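Local atomic coordinates of copper-transporting ATPase (Sulfolobus solfataricus, PDB entry 2YJ4), a protein that probably couples ATP hydrolysis to pumping copper or related metal cations across the cell membrane, this chain being its cytoplasmic nucleotide-binding and phosphorylation domains. Residues 31-36 with 202-207; 43-48 with 134-139; 156-161 with 180-185; 209-214 with 228-233; 221-226 with 236-241. The protein carries 1 engineered substitution. All coordinates share one frame; numbering follows the deposited sequence.

Overall arrangement
Contact 1 lies in the middle of the mostly parallel sheet of the HAD-type phosphorylation domain, and contacts 3, 4 and 5 surround it, each with its centre about 10 Å from that of contact 1. Contact 3 lies along the neighbouring strand 154-158 and shares the phosphate ion with contact 1. Contact 5 extends the sheet the other way: Met-203 O lies 2.8 Å from Val-221 N. Contact 4 packs the helices after strands 201-205 and 219-223, and Lys-231 links it to Gly-224 of contact 5. Contact 2, about 17 Å from contact 1 between centres, forms part of the connection to the AMP-bearing nucleotide-binding domain and touches Thr-36 through Asp-135.

Contact 1. Residues 31-36 with 202-207; sequences IIFNKT and LMIGDG. Engineered in segment 31-36: Asn-34 (natural residue Asp). With PO4 (phosphate ion), chain D.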
# COMPACT_ATOMS: atom_id res chain seq x y z
N ILE A 31 1.27 -0.99 -18.18
CA ILE A 31 1.51 -0.20 -16.97
C ILE A 31 1.01 -0.99 -15.77
O ILE A 31 -0.19 -1.24 -15.66
CB ILE A 31 0.77 1.16 -17.00
CG1 ILE A 31 1.05 1.90 -18.29
CG2 ILE A 31 1.19 2.04 -15.82
CD1 ILE A 31 2.40 2.60 -18.29
N ILE A 32 1.92 -1.37 -14.88
CA ILE A 32 1.49 -2.13 -13.70
C ILE A 32 1.57 -1.31 -12.43
O ILE A 32 2.62 -0.75 -12.11
CB ILE A 32 2.32 -3.38 -13.49
CG1 ILE A 32 2.23 -4.30 -14.72
CG2 ILE A 32 1.83 -4.11 -12.25
CD1 ILE A 32 3.21 -5.50 -14.67
N PHE A 33 0.47 -1.21 -11.70
CA PHE A 33 0.49 -0.52 -10.43
C PHE A 33 0.53 -1.50 -9.29
O PHE A 33 -0.34 -2.36 -9.20
CB PHE A 33 -0.76 0.33 -10.25
CG PHE A 33 -0.80 1.52 -11.14
CD1 PHE A 33 -0.22 2.72 -10.75
CD2 PHE A 33 -1.42 1.46 -12.37
CE1 PHE A 33 -0.27 3.83 -11.56
CE2 PHE A 33 -1.48 2.57 -13.20
CZ PHE A 33 -0.90 3.76 -12.79
N ASN A 34 1.54 -1.39 -8.43
CA ASN A 34 1.43 -1.96 -7.10
C ASN A 34 0.43 -1.14 -6.31
O ASN A 34 0.44 0.09 -6.38
CB ASN A 34 2.78 -1.96 -6.39
CG ASN A 34 3.75 -2.93 -7.01
OD1 ASN A 34 3.64 -4.15 -6.82
ND2 ASN A 34 4.71 -2.40 -7.78
N LYS A 35 -0.45 -1.80 -5.57
CA LYS A 35 -1.52 -1.11 -4.88
C LYS A 35 -1.01 -0.18 -3.77
O LYS A 35 -1.03 1.04 -3.92
CB LYS A 35 -2.54 -2.10 -4.30
CG LYS A 35 -3.86 -1.44 -3.90
CD LYS A 35 -4.68 -2.21 -2.88
CE LYS A 35 -4.12 -2.04 -1.48
NZ LYS A 35 -5.19 -2.08 -0.44
N THR A 36 -0.54 -0.78 -2.68
CA THR A 36 -0.30 -0.06 -1.42
C THR A 36 0.68 1.10 -1.53
O THR A 36 1.84 0.92 -1.87
CB THR A 36 0.22 -1.01 -0.31
OG1 THR A 36 -0.60 -2.18 -0.26
CG2 THR A 36 0.18 -0.33 1.04
N LEU A 202 6.03 -0.82 -17.62
CA LEU A 202 6.36 0.27 -16.72
C LEU A 202 5.60 0.01 -15.43
O LEU A 202 4.40 -0.27 -15.46
CB LEU A 202 5.95 1.63 -17.31
CG LEU A 202 6.38 2.84 -16.46
CD1 LEU A 202 6.61 4.06 -17.31
CD2 LEU A 202 5.37 3.14 -15.36
N MET A 203 6.30 0.06 -14.31
CA MET A 203 5.68 -0.25 -13.02
C MET A 203 5.91 0.85 -12.03
O MET A 203 7.01 1.39 -11.92
CB MET A 203 6.18 -1.57 -12.43
CG MET A 203 5.84 -1.77 -10.93
SD MET A 203 6.37 -3.39 -10.32
CE MET A 203 6.18 -4.28 -11.86
N ILE A 204 4.85 1.17 -11.30
CA ILE A 204 4.96 2.10 -10.21
C ILE A 204 4.83 1.31 -8.91
O ILE A 204 3.92 0.50 -8.75
CB ILE A 204 3.92 3.23 -10.30
CG1 ILE A 204 4.01 3.91 -11.66
CG2 ILE A 204 4.15 4.25 -9.21
CD1 ILE A 204 2.94 3.49 -12.64
N GLY A 205 5.76 1.55 -7.99
CA GLY A 205 5.77 0.86 -6.71
C GLY A 205 6.12 1.78 -5.55
O GLY A 205 6.35 2.97 -5.74
N ASP A 206 6.19 1.19 -4.36
CA ASP A 206 6.32 1.93 -3.12
C ASP A 206 6.44 0.96 -1.96
O ASP A 206 5.46 0.32 -1.56
CB ASP A 206 5.07 2.79 -2.88
CG ASP A 206 5.08 3.49 -1.53
OD1 ASP A 206 4.90 2.79 -0.51
OD2 ASP A 206 5.26 4.73 -1.50
N GLY A 207 7.63 0.84 -1.39
CA GLY A 207 7.72 0.03 -0.19
C GLY A 207 8.25 -1.37 -0.40
O GLY A 207 8.50 -1.80 -1.53
P PO4 D . 1.61 -4.02 -2.27
O1 PO4 D . 0.16 -3.73 -2.59
O2 PO4 D . 1.99 -5.39 -2.77
O3 PO4 D . 2.47 -2.96 -2.93
O4 PO4 D . 1.85 -4.05 -0.76
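The CD1 methyl of Ile-204 is the central bump of this interface, set obliquely against the Phe-33 ring 3.4 Å from CE1. Ile-31 CG2 also touches it, 3.9 Å away and roughly at right angles to the direction of the ring, so the methyl sits in the corner the two make. Ile-204 chi2, 102°, lies off a staggered position and turns CD1 to the ring. With an alanine in place of Phe-33, a gap would probably open beside Ile-204 CD1, leaving that methyl freer to turn. Further back Ile-31 CD1 runs alongside Leu-202, 3.8 Å from CB. The two strands are parallel neighbours in the HAD fold; residues 34-36 begin the DKTGT signature of P-type ATPases, with Asn-34 engineered for the aspartate that is phosphorylated in this family, and LMIGDG ends with the first three residues of the GDGVND motif. Ile-32 and Met-203 occupy the opposite face. Parallel ladder bonds join Ile-32 N to Leu-202 O, Ile-204 N to Ile-32 O, and Asn-34 N to Ile-204 O. That last carbonyl is gripped twice, because Asn-34 ND2 also reaches it at 3.2 Å, from 44° above the carbonyl plane. The same ND2 makes a weak bond to Met-203 SD. Beyond the strand end, Thr-36 N and OG1 both bind phosphate O1, the backbone N-H nearly straight at 174°.

Contact 2. Residues 43-48 with 134-139; sequences TPIVTQ and SDVPRP
Ile-45 lays its CG2 methyl across Val-136 at about a right angle, 4.0 Å from CG2 of that valine. The pair sits where edge strand 45-50 of the antiparallel nucleotide-binding sheet meets the end of strand 126-134, and the two chains passing here form the hinge to the phosphorylation domain. Ile-45 and Ser-134 are an antiparallel hydrogen-bonded pair: Ile-45 N donates to Ser-134 O at 2.8 Å, and Ser-134 N returns a bond to Ile-45 O at 3.0 Å. Ser-134 O also receives a CA-H contact from Pro-44. The CG1 branch of Ile-45, with chi1 59° placing it between the backbone N and the carbonyl carbon, bends over this same oxygen at 3.3 Å. Taken end to end, 43-47 and 134-136 run 117° apart, so the ladder is short. Asp-135 swings its carboxylate back beside Thr-43 without bonding it; its OD2 has a weak bond to Thr-40, and its side chain also lies beside Thr-36, which binds ATP. Further along strand 45-50 a classic beta bulge interrupts it, Thr-47 and Gln-48 both facing Asn-132, and Thr-47 OG1 is hydrogen-bonded to Asn-132 OD1.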
# COMPACT_ATOMS: atom_id res chain seq x y z
N THR A 43 -1.32 4.61 4.43
CA THR A 43 -1.72 4.77 5.82
C THR A 43 -3.03 4.08 6.18
O THR A 43 -4.11 4.51 5.76
CB THR A 43 -1.80 6.25 6.20
OG1 THR A 43 -2.23 6.35 7.56
CG2 THR A 43 -2.77 6.98 5.28
N PRO A 44 -2.93 3.02 6.99
CA PRO A 44 -4.04 2.18 7.46
C PRO A 44 -5.00 2.93 8.38
O PRO A 44 -4.57 3.71 9.23
CB PRO A 44 -3.34 1.08 8.25
CG PRO A 44 -1.92 1.08 7.73
CD PRO A 44 -1.64 2.53 7.48
N ILE A 45 -6.30 2.71 8.17
CA ILE A 45 -7.34 3.26 9.02
C ILE A 45 -8.29 2.15 9.47
O ILE A 45 -8.36 1.09 8.84
CB ILE A 45 -8.19 4.31 8.26
CG1 ILE A 45 -8.83 3.67 7.02
CG2 ILE A 45 -7.35 5.54 7.86
CD1 ILE A 45 -10.14 4.35 6.58
N VAL A 46 -9.02 2.40 10.55
CA VAL A 46 -10.12 1.54 10.94
C VAL A 46 -11.33 1.88 10.07
O VAL A 46 -11.80 3.03 10.08
CB VAL A 46 -10.48 1.71 12.42
CG1 VAL A 46 -11.72 0.91 12.75
CG2 VAL A 46 -9.30 1.27 13.29
N THR A 47 -11.80 0.91 9.31
CA THR A 47 -12.99 1.11 8.48
C THR A 47 -14.17 0.61 9.28
O THR A 47 -15.29 1.11 9.15
CB THR A 47 -12.93 0.34 7.13
OG1 THR A 47 -13.23 -1.04 7.35
CG2 THR A 47 -11.56 0.43 6.49
N GLN A 48 -13.92 -0.37 10.14
CA GLN A 48 -14.97 -0.86 11.00
C GLN A 48 -14.48 -1.53 12.28
O GLN A 48 -13.50 -2.29 12.29
CB GLN A 48 -15.91 -1.79 10.24
CG GLN A 48 -16.96 -2.41 11.13
CD GLN A 48 -18.30 -2.45 10.46
OE1 GLN A 48 -18.98 -1.42 10.33
NE2 GLN A 48 -18.71 -3.64 10.02
N SER A 134 -8.08 -0.91 6.65
CA SER A 134 -7.70 -0.82 5.26
C SER A 134 -7.07 0.53 4.92
O SER A 134 -6.78 1.34 5.81
CB SER A 134 -8.91 -1.10 4.36
OG SER A 134 -9.76 0.03 4.27
N ASP A 135 -6.89 0.75 3.63
CA ASP A 135 -6.12 1.89 3.16
C ASP A 135 -7.02 3.01 2.67
O ASP A 135 -8.22 2.83 2.52
CB ASP A 135 -5.20 1.44 2.04
CG ASP A 135 -3.76 1.70 2.35
OD1 ASP A 135 -3.51 2.52 3.27
OD2 ASP A 135 -2.88 1.10 1.70
N VAL A 136 -6.42 4.18 2.46
CA VAL A 136 -7.11 5.29 1.80
C VAL A 136 -6.67 5.38 0.35
O VAL A 136 -5.49 5.53 0.07
CB VAL A 136 -6.82 6.64 2.49
CG1 VAL A 136 -7.75 7.73 1.95
CG2 VAL A 136 -6.98 6.51 4.00
N PRO A 137 -7.61 5.30 -0.59
CA PRO A 137 -7.28 5.44 -2.01
C PRO A 137 -6.95 6.89 -2.39
O PRO A 137 -7.55 7.82 -1.85
CB PRO A 137 -8.56 5.00 -2.71
CG PRO A 137 -9.64 5.38 -1.75
CD PRO A 137 -9.06 5.14 -0.38
N ARG A 138 -5.99 7.08 -3.29
CA ARG A 138 -5.72 8.41 -3.82
C ARG A 138 -6.85 8.84 -4.77
O ARG A 138 -7.40 8.03 -5.51
CB ARG A 138 -4.38 8.46 -4.55
CG ARG A 138 -3.17 8.36 -3.63
CD ARG A 138 -1.84 8.38 -4.40
NE ARG A 138 -0.78 7.83 -3.56
CZ ARG A 138 -0.03 8.57 -2.74
NH1 ARG A 138 -0.21 9.89 -2.68
NH2 ARG A 138 0.91 7.99 -1.99
N PRO A 139 -7.21 10.13 -4.72
CA PRO A 139 -8.25 10.73 -5.57
C PRO A 139 -7.86 10.72 -7.06
O PRO A 139 -6.80 11.24 -7.40
CB PRO A 139 -8.33 12.16 -5.06
CG PRO A 139 -6.97 12.43 -4.45
CD PRO A 139 -6.56 11.13 -3.85

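Contact 3. Residues 156-161 with 180-185; sequences IILSGD and SNLSPE. With PO4 (phosphate ion), chain D.
Leu-182 packs against the end of strand 154-158 of the HAD fold and the loop after it, and its side chain can be followed outward from the backbone. The loop carries Ser-Gly-Asp, consistent with the TGD motif of P-type ATPases, and all three residues bind ATP. Leu-182 CB sits 3.3 Å from Ser-159 O. Chi1, at -104°, is off a staggered position and sends CG toward the strand, where CD2 touches Leu-158 CD2 at 3.5 Å. Beyond that pair, Leu-182 also packs on Lys-187 and Ile-190 of helix 184-196. Two backbone bonds tie the loops together. Leu-182 N gives its hydrogen to Ser-159 O at 3.0 Å, arriving 21° out of the carbonyl plane, and Asn-181 N donates to Asp-161 O at 2.7 Å. Between these two bonds, Gly-160 passes with its CA 2.9 Å from Leu-182 O; a CB there would strike that oxygen, so the close passage depends on the missing side chain. The acid of Asp-161 turns elsewhere, its OD2 in a salt bridge with Lys-35. Gly-160 N, on the same loop, donates to phosphate O2 at 2.9 Å.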
# COMPACT_ATOMS: atom_id res chain seq x y z
N ILE A 156 -2.45 -3.11 -15.32
CA ILE A 156 -2.56 -4.20 -14.37
C ILE A 156 -2.31 -3.68 -12.97
O ILE A 156 -1.43 -2.84 -12.75
CB ILE A 156 -1.54 -5.33 -14.70
CG1 ILE A 156 -1.71 -5.82 -16.14
CG2 ILE A 156 -1.65 -6.47 -13.69
CD1 ILE A 156 -0.67 -6.84 -16.59
N ILE A 157 -3.09 -4.17 -12.00
CA ILE A 157 -2.80 -3.88 -10.61
C ILE A 157 -2.35 -5.13 -9.87
O ILE A 157 -2.95 -6.19 -10.00
CB ILE A 157 -3.99 -3.28 -9.89
CG1 ILE A 157 -4.43 -1.99 -10.60
CG2 ILE A 157 -3.64 -3.03 -8.42
CD1 ILE A 157 -5.67 -1.35 -10.02
N LEU A 158 -1.27 -5.00 -9.10
CA LEU A 158 -0.73 -6.04 -8.24
C LEU A 158 -0.68 -5.60 -6.77
O LEU A 158 -0.39 -4.45 -6.47
CB LEU A 158 0.70 -6.36 -8.66
CG LEU A 158 0.94 -6.78 -10.10
CD1 LEU A 158 2.42 -7.06 -10.30
CD2 LEU A 158 0.09 -8.00 -10.43
N SER A 159 -0.95 -6.53 -5.85
CA SER A 159 -0.65 -6.30 -4.43
C SER A 159 -0.58 -7.59 -3.62
O SER A 159 -1.09 -8.63 -4.03
CB SER A 159 -1.65 -5.33 -3.78
OG SER A 159 -2.97 -5.83 -3.81
N GLY A 160 0.08 -7.51 -2.46
CA GLY A 160 0.09 -8.62 -1.53
C GLY A 160 -1.14 -8.55 -0.64
O GLY A 160 -1.24 -9.24 0.37
N ASP A 161 -2.08 -7.69 -1.04
CA ASP A 161 -3.28 -7.45 -0.25
C ASP A 161 -4.34 -8.43 -0.64
O ASP A 161 -4.27 -9.05 -1.69
CB ASP A 161 -3.79 -6.02 -0.47
CG ASP A 161 -3.90 -5.23 0.82
OD1 ASP A 161 -2.96 -5.30 1.64
OD2 ASP A 161 -4.93 -4.55 1.01
N SER A 180 -4.30 -10.33 -6.53
CA SER A 180 -4.19 -10.10 -5.09
C SER A 180 -3.46 -11.21 -4.36
O SER A 180 -3.23 -12.27 -4.93
CB SER A 180 -5.59 -9.95 -4.48
OG SER A 180 -6.35 -11.13 -4.67
N ASN A 181 -3.09 -10.96 -3.11
CA ASN A 181 -2.39 -11.94 -2.27
C ASN A 181 -1.06 -12.39 -2.87
O ASN A 181 -0.71 -13.58 -2.85
CB ASN A 181 -3.26 -13.16 -1.98
CG ASN A 181 -2.71 -14.01 -0.84
OD1 ASN A 181 -1.97 -13.52 0.01
ND2 ASN A 181 -3.08 -15.30 -0.82
N LEU A 182 -0.31 -11.42 -3.38
CA LEU A 182 0.91 -11.68 -4.12
C LEU A 182 2.13 -11.35 -3.27
O LEU A 182 2.20 -10.30 -2.64
CB LEU A 182 0.93 -10.83 -5.38
CG LEU A 182 0.64 -11.40 -6.76
CD1 LEU A 182 -0.54 -12.36 -6.79
CD2 LEU A 182 0.40 -10.25 -7.73
N SER A 183 3.12 -12.24 -3.29
CA SER A 183 4.38 -12.00 -2.62
C SER A 183 5.31 -11.43 -3.65
O SER A 183 5.03 -11.48 -4.86
CB SER A 183 4.96 -13.32 -2.13
OG SER A 183 5.13 -14.20 -3.22
N PRO A 184 6.44 -10.89 -3.21
CA PRO A 184 7.35 -10.31 -4.20
C PRO A 184 7.67 -11.36 -5.25
O PRO A 184 7.62 -11.07 -6.44
CB PRO A 184 8.60 -9.97 -3.38
CG PRO A 184 8.05 -9.71 -2.00
CD PRO A 184 6.94 -10.72 -1.83
N GLU A 185 7.96 -12.58 -4.80
CA GLU A 185 8.28 -13.68 -5.69
C GLU A 185 7.21 -13.91 -6.74
O GLU A 185 7.53 -14.09 -7.91
CB GLU A 185 8.55 -14.96 -4.90
CG GLU A 185 9.82 -14.93 -4.10
CD GLU A 185 9.76 -13.96 -2.91
OE1 GLU A 185 8.73 -13.92 -2.20
OE2 GLU A 185 10.77 -13.24 -2.69
P PO4 D . 1.61 -4.02 -2.27
O1 PO4 D . 0.16 -3.73 -2.59
O2 PO4 D . 1.99 -5.39 -2.77
O3 PO4 D . 2.47 -2.96 -2.93
O4 PO4 D . 1.85 -4.05 -0.76

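Contact 4. Residues 209-214 with 228-233; sequences NDAAAL and DISKNV
Ala-211 and Ser-230 bring two short helices together, their CA atoms only 4.4 Å apart, a spacing that small side chains allow. Helix 211-216 directly follows the GDGVND motif of the HAD-type phosphorylation domain, which contributes Asn-209 to ATP binding; helix 228-231 is the connection between strands 219-223 and 236-238.

The apolar touches come first. Ala-211 CB lies 3.8 Å from Ile-229 CG1. With chi1 at 68°, that CG1 stands between the backbone N and the carbonyl carbon, which swings the longer branch of the isoleucine over the alanine, and CD1 reaches the same CB. One turn on, Leu-214 CB meets Val-233 CG1 at 4.1 Å, and this valine methyl also sits 3.6 Å from Ala-211 O.

Mixed contacts centre on Ser-230. Its OG and CB are each 3.9 Å from Leu-214 CD1, and the hydroxyl has a weak bond to Gly-207 N in the motif loop.

The polar bonds run within each segment or to other parts of the fold, and the two segments meet by van der Waals packing alone. Leu-214 N bonds Asp-210 O, and Asn-232 N bonds Asp-228 O, each within its own helical turn. Asp-210 divides its carboxylate: OD2 accepts from Asp-206 N, while OD1 forms a salt bridge with Lys-187, a second ATP-binding residue. On the far side, Lys-231 extends its NZ to Gly-224 O, 2.8 Å away.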
# COMPACT_ATOMS: atom_id res chain seq x y z
N ASN A 209 7.50 -4.70 -0.40
CA ASN A 209 7.01 -5.72 -1.34
C ASN A 209 7.03 -5.35 -2.83
O ASN A 209 6.58 -6.13 -3.66
CB ASN A 209 5.59 -6.18 -0.94
N ASP A 210 7.58 -4.17 -3.16
CA ASP A 210 7.61 -3.71 -4.55
C ASP A 210 9.01 -3.67 -5.17
O ASP A 210 9.14 -3.69 -6.39
CB ASP A 210 6.95 -2.33 -4.72
CG ASP A 210 5.51 -2.30 -4.22
OD1 ASP A 210 4.95 -3.37 -3.92
OD2 ASP A 210 4.93 -1.19 -4.10
N ALA A 211 10.05 -3.62 -4.35
CA ALA A 211 11.40 -3.36 -4.86
C ALA A 211 11.87 -4.32 -5.97
O ALA A 211 12.25 -3.89 -7.06
CB ALA A 211 12.40 -3.31 -3.75
N ALA A 212 11.84 -5.62 -5.69
CA ALA A 212 12.33 -6.61 -6.63
C ALA A 212 11.53 -6.61 -7.94
O ALA A 212 12.12 -6.61 -9.01
CB ALA A 212 12.36 -8.02 -6.00
N ALA A 213 10.21 -6.59 -7.86
CA ALA A 213 9.41 -6.32 -9.06
C ALA A 213 9.85 -5.02 -9.79
O ALA A 213 9.99 -5.02 -11.01
CB ALA A 213 7.95 -6.25 -8.70
N LEU A 214 10.08 -3.92 -9.07
CA LEU A 214 10.42 -2.66 -9.75
C LEU A 214 11.75 -2.79 -10.51
O LEU A 214 11.90 -2.26 -11.61
CB LEU A 214 10.53 -1.47 -8.78
CG LEU A 214 9.30 -0.84 -8.12
CD1 LEU A 214 9.74 0.04 -6.95
CD2 LEU A 214 8.53 -0.02 -9.14
N ASP A 228 13.53 3.14 0.87
CA ASP A 228 14.83 3.30 0.23
C ASP A 228 15.20 2.18 -0.76
O ASP A 228 15.64 2.46 -1.87
CB ASP A 228 15.93 3.52 1.28
CG ASP A 228 16.06 4.99 1.68
OD1 ASP A 228 15.96 5.87 0.78
OD2 ASP A 228 16.25 5.26 2.88
N ILE A 229 15.01 0.93 -0.35
CA ILE A 229 15.24 -0.20 -1.25
C ILE A 229 14.50 -0.03 -2.59
O ILE A 229 15.02 -0.39 -3.65
CB ILE A 229 14.85 -1.55 -0.61
CG1 ILE A 229 13.32 -1.64 -0.42
CG2 ILE A 229 15.58 -1.76 0.71
CD1 ILE A 229 12.84 -2.98 0.14
N SER A 230 13.29 0.52 -2.54
CA SER A 230 12.52 0.78 -3.75
C SER A 230 13.14 1.88 -4.62
O SER A 230 13.30 1.72 -5.84
CB SER A 230 11.07 1.14 -3.40
OG SER A 230 10.33 -0.02 -3.10
N LYS A 231 13.50 2.99 -3.98
CA LYS A 231 14.05 4.15 -4.67
C LYS A 231 15.43 3.91 -5.29
O LYS A 231 15.71 4.39 -6.37
CB LYS A 231 14.09 5.36 -3.74
CG LYS A 231 12.76 5.71 -3.09
CD LYS A 231 12.99 6.50 -1.79
CE LYS A 231 12.83 8.00 -2.01
NZ LYS A 231 11.43 8.32 -2.40
N ASN A 232 16.31 3.18 -4.59
CA ASN A 232 17.66 2.97 -5.12
C ASN A 232 17.66 1.99 -6.30
O ASN A 232 18.72 1.62 -6.80
CB ASN A 232 18.63 2.43 -4.05
CG ASN A 232 18.38 3.02 -2.67
OD1 ASN A 232 18.39 2.28 -1.68
ND2 ASN A 232 18.15 4.33 -2.60
N VAL A 233 16.48 1.57 -6.73
CA VAL A 233 16.36 0.61 -7.82
C VAL A 233 15.44 1.14 -8.93
O VAL A 233 15.40 0.58 -10.04
CB VAL A 233 15.87 -0.77 -7.29
CG1 VAL A 233 14.48 -1.10 -7.81
CG2 VAL A 233 16.86 -1.84 -7.64

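Contact 5. Residues 221-226 with 236-241; sequences VAMGNG and IILVSN
A beta-alpha-beta unit, strand 219-223, helix 228-231 and strand 236-238, closes here as its two strands lie side by side in the sheet of the HAD-type phosphorylation domain. The strands run parallel, with axes 4.6 Å apart at closest approach and 30° between their directions. Ala-222 is the bonding residue: its N donates to Ile-236 O, and its O accepts from Leu-238 N, both at 2.9 Å. The side chains follow the pairing. Val-221 CG1 crosses obliquely to Ile-236 CG2 at 4.1 Å on one face, while on the other Ala-222 CB meets Ile-237 CD1 at 3.9 Å.

After the strands, each chain makes a type I turn, Met-223 to Gly-226 and Leu-238 to Asn-241, and the two turns meet. Gly-224 passes with its CA 3.9 Å from Val-239 CA, and a CB on it would collide with Leu-238 O, Val-239 O and Asn-241 OD1. The amide of Asn-241 joins one turn to the other. Asn-225 N gives its hydrogen to Asn-241 OD1 at 2.9 Å, in the carbonyl plane and on a lone pair, with a C=O...N angle of 125°. Replacing Asn-241 with a leucine would probably leave Asn-225 N without this acceptor and let the turn at 223-226 shift against its neighbour. Met-223 shares the face of Val-221, and its chain, bent at chi2 (-63°) and again at chi3, folds CE over Asn-241, 3.5 Å from CA.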
# COMPACT_ATOMS: atom_id res chain seq x y z
N VAL A 221 9.09 3.22 -11.68
CA VAL A 221 8.84 4.42 -10.92
C VAL A 221 8.59 4.09 -9.45
O VAL A 221 7.76 3.25 -9.12
CB VAL A 221 7.62 5.18 -11.48
CG1 VAL A 221 7.51 6.55 -10.82
CG2 VAL A 221 7.73 5.33 -13.00
N ALA A 222 9.31 4.75 -8.56
CA ALA A 222 9.05 4.67 -7.13
C ALA A 222 8.29 5.93 -6.66
O ALA A 222 8.47 7.02 -7.22
CB ALA A 222 10.34 4.52 -6.37
N MET A 223 7.43 5.78 -5.66
CA MET A 223 6.74 6.92 -5.08
C MET A 223 7.68 7.75 -4.22
O MET A 223 8.70 7.26 -3.74
CB MET A 223 5.57 6.44 -4.24
CG MET A 223 4.50 5.72 -5.03
SD MET A 223 3.73 6.76 -6.26
CE MET A 223 3.00 8.02 -5.20
N GLY A 224 7.33 9.02 -4.02
CA GLY A 224 8.08 9.87 -3.12
C GLY A 224 8.12 9.35 -1.70
O GLY A 224 9.18 9.24 -1.09
N ASN A 225 6.95 9.01 -1.16
CA ASN A 225 6.90 8.51 0.21
C ASN A 225 7.38 7.06 0.30
O ASN A 225 7.18 6.39 1.31
CB ASN A 225 5.50 8.68 0.82
CG ASN A 225 4.39 8.26 -0.14
OD1 ASN A 225 4.19 7.06 -0.41
ND2 ASN A 225 3.65 9.25 -0.65
N GLY A 226 8.03 6.60 -0.77
CA GLY A 226 8.50 5.23 -0.88
C GLY A 226 9.78 4.93 -0.10
O GLY A 226 10.59 5.82 0.19
N ILE A 236 12.83 6.25 -11.98
CA ILE A 236 12.22 7.54 -11.73
C ILE A 236 11.64 7.60 -10.33
O ILE A 236 11.04 6.63 -9.86
CB ILE A 236 11.06 7.78 -12.72
CG1 ILE A 236 11.58 7.78 -14.16
CG2 ILE A 236 10.35 9.08 -12.40
CD1 ILE A 236 10.49 7.83 -15.20
N ILE A 237 11.80 8.74 -9.66
CA ILE A 237 11.10 8.97 -8.41
C ILE A 237 10.03 10.03 -8.59
O ILE A 237 10.33 11.17 -8.96
CB ILE A 237 12.02 9.46 -7.29
CG1 ILE A 237 13.32 8.67 -7.24
CG2 ILE A 237 11.30 9.33 -5.98
CD1 ILE A 237 13.10 7.22 -6.92
N LEU A 238 8.78 9.66 -8.34
CA LEU A 238 7.70 10.62 -8.23
C LEU A 238 7.78 11.29 -6.87
O LEU A 238 7.00 10.97 -5.99
CB LEU A 238 6.34 9.94 -8.36
CG LEU A 238 5.47 10.22 -9.59
CD1 LEU A 238 4.01 9.87 -9.29
CD2 LEU A 238 5.59 11.66 -10.01
N VAL A 239 8.70 12.23 -6.70
CA VAL A 239 8.82 12.94 -5.43
C VAL A 239 7.53 13.69 -5.13
O VAL A 239 7.22 13.97 -3.98
CB VAL A 239 10.00 13.92 -5.41
CG1 VAL A 239 11.29 13.17 -5.71
CG2 VAL A 239 9.79 15.05 -6.41
N SER A 240 6.79 14.01 -6.19
CA SER A 240 5.50 14.68 -6.08
C SER A 240 4.39 13.76 -5.58
O SER A 240 3.31 14.23 -5.19
CB SER A 240 5.08 15.23 -7.44
OG SER A 240 4.80 14.16 -8.32
N ASN A 241 4.65 12.45 -5.60
CA ASN A 241 3.63 11.47 -5.27
C ASN A 241 2.37 11.72 -6.06
O ASN A 241 1.29 11.31 -5.65
CB ASN A 241 3.28 11.51 -3.79
CG ASN A 241 4.45 11.18 -2.92
OD1 ASN A 241 5.05 10.11 -3.05
ND2 ASN A 241 4.82 12.11 -2.04